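Local coordinates for N2152 (Neocallimastix frontalis, PDB 5U22), which is a family 39 glycoside hydrolase of a rumen anaerobic fungus, probably cleaving rare arabinosyl linkages with polyspecific activity, at residues F364-W378 / N411-A423. Numbering follows the deposited sequence.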
loop_
_atom_site.group_PDB
_atom_site.type_symbol
_atom_site.label_atom_id
_atom_site.label_comp_id
_atom_site.label_asym_id
_atom_site.label_seq_id
_atom_site.Cartn_x
_atom_site.Cartn_y
_atom_site.Cartn_z
ATOM N N PHE A 364 13.213 -2.608 28.254
ATOM C CA PHE A 364 14.416 -3.348 27.886
ATOM C C PHE A 364 15.572 -2.419 27.535
ATOM O O PHE A 364 16.724 -2.860 27.541
ATOM C CB PHE A 364 14.144 -4.371 26.753
ATOM C CG PHE A 364 13.751 -3.785 25.411
ATOM C CD1 PHE A 364 14.659 -3.074 24.624
ATOM C CD2 PHE A 364 12.493 -4.052 24.885
ATOM C CE1 PHE A 364 14.284 -2.569 23.382
ATOM C CE2 PHE A 364 12.115 -3.563 23.640
ATOM C CZ PHE A 364 13.002 -2.818 22.893
ATOM N N LEU A 365 15.297 -1.144 27.258
ATOM C CA LEU A 365 16.368 -0.188 27.013
ATOM C C LEU A 365 17.041 0.283 28.295
ATOM O O LEU A 365 18.102 0.907 28.218
ATOM C CB LEU A 365 15.829 1.022 26.244
ATOM C CG LEU A 365 15.268 0.751 24.844
ATOM C CD1 LEU A 365 14.560 1.982 24.272
ATOM C CD2 LEU A 365 16.370 0.303 23.901
ATOM N N GLY A 366 16.464 -0.004 29.461
ATOM C CA GLY A 366 17.060 0.473 30.699
ATOM C C GLY A 366 17.088 1.987 30.733
ATOM O O GLY A 366 16.141 2.659 30.322
ATOM N N SER A 367 18.188 2.546 31.230
ATOM C CA SER A 367 18.281 3.992 31.366
ATOM C C SER A 367 19.050 4.632 30.226
ATOM O O SER A 367 19.265 5.851 30.240
ATOM C CB SER A 367 18.939 4.359 32.698
ATOM O OG SER A 367 20.303 3.997 32.668
ATOM N N SER A 368 19.458 3.844 29.237
ATOM C CA SER A 368 20.356 4.314 28.195
ATOM C C SER A 368 19.961 3.666 26.882
ATOM O O SER A 368 19.969 2.437 26.776
ATOM C CB SER A 368 21.805 3.971 28.538
ATOM O OG SER A 368 22.677 4.636 27.653
ATOM N N ALA A 369 19.640 4.485 25.886
ATOM C CA ALA A 369 19.269 3.993 24.570
ATOM C C ALA A 369 20.304 4.418 23.541
ATOM O O ALA A 369 20.744 5.571 23.526
ATOM C CB ALA A 369 17.890 4.508 24.160
ATOM N N HIS A 370 20.683 3.493 22.671
ATOM C CA HIS A 370 21.532 3.838 21.540
ATOM C C HIS A 370 20.652 4.262 20.367
ATOM O O HIS A 370 19.783 3.497 19.932
ATOM C CB HIS A 370 22.419 2.664 21.149
ATOM C CG HIS A 370 23.419 3.021 20.104
ATOM N ND1 HIS A 370 24.501 3.837 20.365
ATOM C CD2 HIS A 370 23.475 2.727 18.785
ATOM C CE1 HIS A 370 25.194 4.009 19.255
ATOM N NE2 HIS A 370 24.600 3.336 18.284
ATOM N N VAL A 371 20.867 5.475 19.859
ATOM C CA VAL A 371 20.001 6.069 18.841
ATOM C C VAL A 371 20.811 6.301 17.574
ATOM O O VAL A 371 21.786 7.059 17.584
ATOM C CB VAL A 371 19.370 7.381 19.331
ATOM C CG1 VAL A 371 18.500 7.998 18.240
ATOM C CG2 VAL A 371 18.559 7.113 20.595
ATOM N N LYS A 372 20.412 5.652 16.488
ATOM C CA LYS A 372 20.994 5.903 15.182
ATOM C C LYS A 372 19.945 6.575 14.311
ATOM O O LYS A 372 18.835 6.054 14.159
ATOM C CB LYS A 372 21.480 4.607 14.541
ATOM C CG LYS A 372 22.020 4.777 13.129
ATOM C CD LYS A 372 22.521 3.436 12.618
ATOM C CE LYS A 372 23.248 3.552 11.284
ATOM N NZ LYS A 372 23.673 2.198 10.792
ATOM N N VAL A 373 20.289 7.732 13.760
ATOM C CA VAL A 373 19.373 8.534 12.954
ATOM C C VAL A 373 19.911 8.548 11.528
ATOM O O VAL A 373 21.064 8.932 11.298
ATOM C CB VAL A 373 19.238 9.957 13.523
ATOM C CG1 VAL A 373 18.253 10.770 12.705
ATOM C CG2 VAL A 373 18.799 9.893 14.984
ATOM N N GLU A 374 19.089 8.119 10.572
ATOM C CA GLU A 374 19.508 8.024 9.179
ATOM C C GLU A 374 18.533 8.761 8.269
ATOM O O GLU A 374 17.373 8.995 8.622
ATOM C CB GLU A 374 19.592 6.572 8.699
ATOM C CG GLU A 374 20.382 5.661 9.576
ATOM C CD GLU A 374 20.271 4.224 9.111
ATOM O OE1 GLU A 374 20.832 3.918 8.044
ATOM O OE2 GLU A 374 19.599 3.421 9.789
ATOM N N LYS A 375 19.009 9.087 7.066
ATOM C CA LYS A 375 18.156 9.658 6.032
ATOM C C LYS A 375 18.433 8.985 4.697
ATOM O O LYS A 375 19.536 8.490 4.443
ATOM C CB LYS A 375 18.353 11.171 5.886
ATOM C CG LYS A 375 19.740 11.588 5.406
ATOM C CD LYS A 375 19.804 13.098 5.239
ATOM C CE LYS A 375 21.237 13.591 5.013
ATOM N NZ LYS A 375 21.818 13.058 3.758
ATOM N N ILE A 376 17.417 8.974 3.844
ATOM C CA ILE A 376 17.569 8.544 2.462
ATOM C C ILE A 376 17.118 9.717 1.606
ATOM O O ILE A 376 15.963 10.149 1.689
ATOM C CB ILE A 376 16.781 7.262 2.153
ATOM C CG1 ILE A 376 16.972 6.868 0.688
ATOM C CG2 ILE A 376 15.279 7.380 2.524
ATOM C CD1 ILE A 376 18.368 6.348 0.414
ATOM N N ASP A 377 18.043 10.280 0.837
ATOM C CA ASP A 377 17.715 11.469 0.067
ATOM C C ASP A 377 17.150 11.082 -1.295
ATOM O O ASP A 377 17.411 10.001 -1.825
ATOM C CB ASP A 377 18.942 12.370 -0.110
ATOM C CG ASP A 377 19.389 13.006 1.191
ATOM O OD1 ASP A 377 18.542 13.181 2.093
ATOM O OD2 ASP A 377 20.589 13.328 1.310
ATOM N N TRP A 378 16.382 12.002 -1.870
ATOM C CA TRP A 378 15.695 11.769 -3.132
ATOM C C TRP A 378 15.908 12.955 -4.057
ATOM O O TRP A 378 15.787 14.104 -3.620
ATOM C CB TRP A 378 14.208 11.552 -2.864
ATOM C CG TRP A 378 13.298 11.540 -4.034
ATOM C CD1 TRP A 378 12.827 10.439 -4.693
ATOM C CD2 TRP A 378 12.672 12.676 -4.649
ATOM N NE1 TRP A 378 11.955 10.822 -5.690
ATOM C CE2 TRP A 378 11.846 12.187 -5.683
ATOM C CE3 TRP A 378 12.737 14.053 -4.434
ATOM C CZ2 TRP A 378 11.096 13.028 -6.497
ATOM C CZ3 TRP A 378 11.986 14.889 -5.246
ATOM C CH2 TRP A 378 11.183 14.373 -6.266
ATOM N N ASN A 411 14.013 18.219 5.077
ATOM C CA ASN A 411 13.279 18.594 3.879
ATOM C C ASN A 411 12.057 17.694 3.742
ATOM O O ASN A 411 11.829 16.789 4.553
ATOM C CB ASN A 411 14.174 18.511 2.640
ATOM C CG ASN A 411 14.660 17.114 2.379
ATOM O OD1 ASN A 411 13.891 16.264 1.927
ATOM N ND2 ASN A 411 15.942 16.863 2.646
ATOM N N ALA A 412 11.265 17.939 2.695
ATOM C CA ALA A 412 9.999 17.236 2.512
ATOM C C ALA A 412 10.108 15.978 1.662
ATOM O O ALA A 412 9.128 15.230 1.572
ATOM C CB ALA A 412 8.961 18.171 1.874
ATOM N N SER A 413 11.250 15.727 1.027
ATOM C CA SER A 413 11.375 14.613 0.096
ATOM C C SER A 413 12.192 13.447 0.631
ATOM O O SER A 413 11.953 12.302 0.227
ATOM C CB SER A 413 11.996 15.097 -1.220
ATOM O OG SER A 413 13.291 15.634 -1.004
ATOM N N SER A 414 13.132 13.710 1.532
ATOM C CA SER A 414 13.913 12.652 2.166
ATOM C C SER A 414 13.030 11.754 3.031
ATOM O O SER A 414 11.976 12.164 3.531
ATOM C CB SER A 414 15.010 13.264 3.044
ATOM O OG SER A 414 16.021 13.902 2.279
ATOM N N GLY A 415 13.483 10.520 3.222
ATOM C CA GLY A 415 12.924 9.640 4.239
ATOM C C GLY A 415 13.867 9.614 5.432
ATOM O O GLY A 415 15.085 9.685 5.270
ATOM N N TYR A 416 13.298 9.515 6.629
ATOM C CA TYR A 416 14.094 9.506 7.852
ATOM C C TYR A 416 13.792 8.271 8.684
ATOM O O TYR A 416 12.676 7.754 8.667
ATOM C CB TYR A 416 13.835 10.757 8.686
ATOM C CG TYR A 416 14.186 12.029 7.939
ATOM C CD1 TYR A 416 15.506 12.453 7.829
ATOM C CD2 TYR A 416 13.203 12.795 7.336
ATOM C CE1 TYR A 416 15.827 13.617 7.149
ATOM C CE2 TYR A 416 13.520 13.940 6.647
ATOM C CZ TYR A 416 14.828 14.351 6.563
ATOM O OH TYR A 416 15.134 15.497 5.867
ATOM N N ARG A 417 14.799 7.800 9.428
ATOM C CA ARG A 417 14.561 6.726 10.385
ATOM C C ARG A 417 15.295 7.020 11.682
ATOM O O ARG A 417 16.445 7.471 11.666
ATOM C CB ARG A 417 15.005 5.348 9.867
ATOM C CG ARG A 417 14.660 4.229 10.846
ATOM C CD ARG A 417 14.873 2.820 10.283
ATOM N NE ARG A 417 16.286 2.477 10.083
ATOM C CZ ARG A 417 16.720 1.257 9.775
ATOM N NH1 ARG A 417 15.863 0.243 9.639
ATOM N NH2 ARG A 417 18.018 1.046 9.609
ATOM N N ILE A 418 14.624 6.764 12.805
ATOM C CA ILE A 418 15.275 6.714 14.110
ATOM C C ILE A 418 15.216 5.269 14.581
ATOM O O ILE A 418 14.128 4.692 14.687
ATOM C CB ILE A 418 14.606 7.668 15.109
ATOM C CG1 ILE A 418 14.861 9.106 14.674
ATOM C CG2 ILE A 418 15.146 7.422 16.521
ATOM C CD1 ILE A 418 13.957 10.107 15.329
ATOM N N TYR A 419 16.384 4.672 14.825
ATOM C CA TYR A 419 16.498 3.262 15.189
ATOM C C TYR A 419 17.126 3.182 16.570
ATOM O O TYR A 419 18.261 3.637 16.759
ATOM C CB TYR A 419 17.352 2.512 14.162
ATOM C CG TYR A 419 17.151 1.010 14.121
ATOM C CD1 TYR A 419 16.166 0.447 13.316
ATOM C CD2 TYR A 419 17.968 0.158 14.850
ATOM C CE1 TYR A 419 15.984 -0.929 13.259
ATOM C CE2 TYR A 419 17.791 -1.232 14.804
ATOM C CZ TYR A 419 16.798 -1.762 14.005
ATOM O OH TYR A 419 16.613 -3.132 13.934
ATOM N N ILE A 420 16.404 2.604 17.529
ATOM C CA ILE A 420 16.790 2.650 18.935
ATOM C C ILE A 420 17.100 1.237 19.407
ATOM O O ILE A 420 16.251 0.344 19.313
ATOM C CB ILE A 420 15.686 3.278 19.809
ATOM C CG1 ILE A 420 15.262 4.635 19.247
ATOM C CG2 ILE A 420 16.141 3.397 21.249
ATOM C CD1 ILE A 420 14.179 5.312 20.074
ATOM N N THR A 421 18.299 1.046 19.949
ATOM C CA THR A 421 18.726 -0.240 20.488
ATOM C C THR A 421 19.290 -0.029 21.888
ATOM O O THR A 421 19.375 1.097 22.385
ATOM C CB THR A 421 19.770 -0.913 19.581
ATOM O OG1 THR A 421 20.838 0.005 19.305
ATOM C CG2 THR A 421 19.136 -1.347 18.273
ATOM N N LYS A 422 19.687 -1.129 22.523
ATOM C CA LYS A 422 20.258 -1.043 23.861
ATOM C C LYS A 422 21.652 -0.432 23.809
ATOM O O LYS A 422 22.441 -0.719 22.908
ATOM C CB LYS A 422 20.314 -2.426 24.510
ATOM C CG LYS A 422 18.947 -2.996 24.866
ATOM C CD LYS A 422 19.065 -4.394 25.494
ATOM C CE LYS A 422 19.970 -4.378 26.718
ATOM N NZ LYS A 422 20.063 -5.721 27.359
ATOM N N ALA A 423 21.951 0.416 24.785
ATOM C CA ALA A 423 23.264 1.054 24.864
ATOM C C ALA A 423 24.224 0.227 25.713
ATOM O O ALA A 423 25.363 -0.011 25.315
ATOM C CB ALA A 423 23.140 2.455 25.429
HETATM O O HOH W 1 18.030 4.639 11.510
HETATM O O HOH W 2 15.690 14.539 -0.387
#
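E374 and R417 face each other as a hydrogen-bonded antiparallel pair, their side chains running alongside into a salt bridge. R417 NH2 reaches E374 OE2 on its syn side at 2.9 Å, nearly straight (169°) and in the guanidinium plane, though the planar groups lie 51° apart. The bend at chi3 of R417 (69°) swings the guanidinium to the carboxylate, and water 1 accepts from R417 NE and probably donates to E374 OE2. Y419 CD1 sits 3.6 Å above the R417 guanidinium plane, over its centre, and W308 adds a cation-pi contact.

On the opposite face, apolar residues, mostly beta-branched, suit a buried sheet surface: I418 CG2 meets V371 CG1 at 3.8 Å, and I420 CG2 packs on A369 CB at 3.6 Å. G415 is apt beside I376, whose CG2 a beta carbon there would strike. Paired N-H...O bonds, as between K372 and Y419, join strands 368-376 and 415-422 as antiparallel neighbours in the beta-sandwich domain beside the TIM barrel, flanked by 389-397 and 341-347.

Past the strand ends, S414 OG donates to D377 OD1 at 2.6 Å, on the anti side, while D377 OD2 takes K375 NZ at 2.8 Å. Replacing D377 by an alanine would probably leave the K375 ammonium without its carboxylate mate and S414 OG without its acceptor. Behind S414, N411 OD1 accepts from S413 N, closing an Asx turn, and from S414 N, extending it to an Asx motif; N411 ND2 donates to S414 OG. Y416 OH accepts from N411 N at 3.0 Å, tying the turn to the strand.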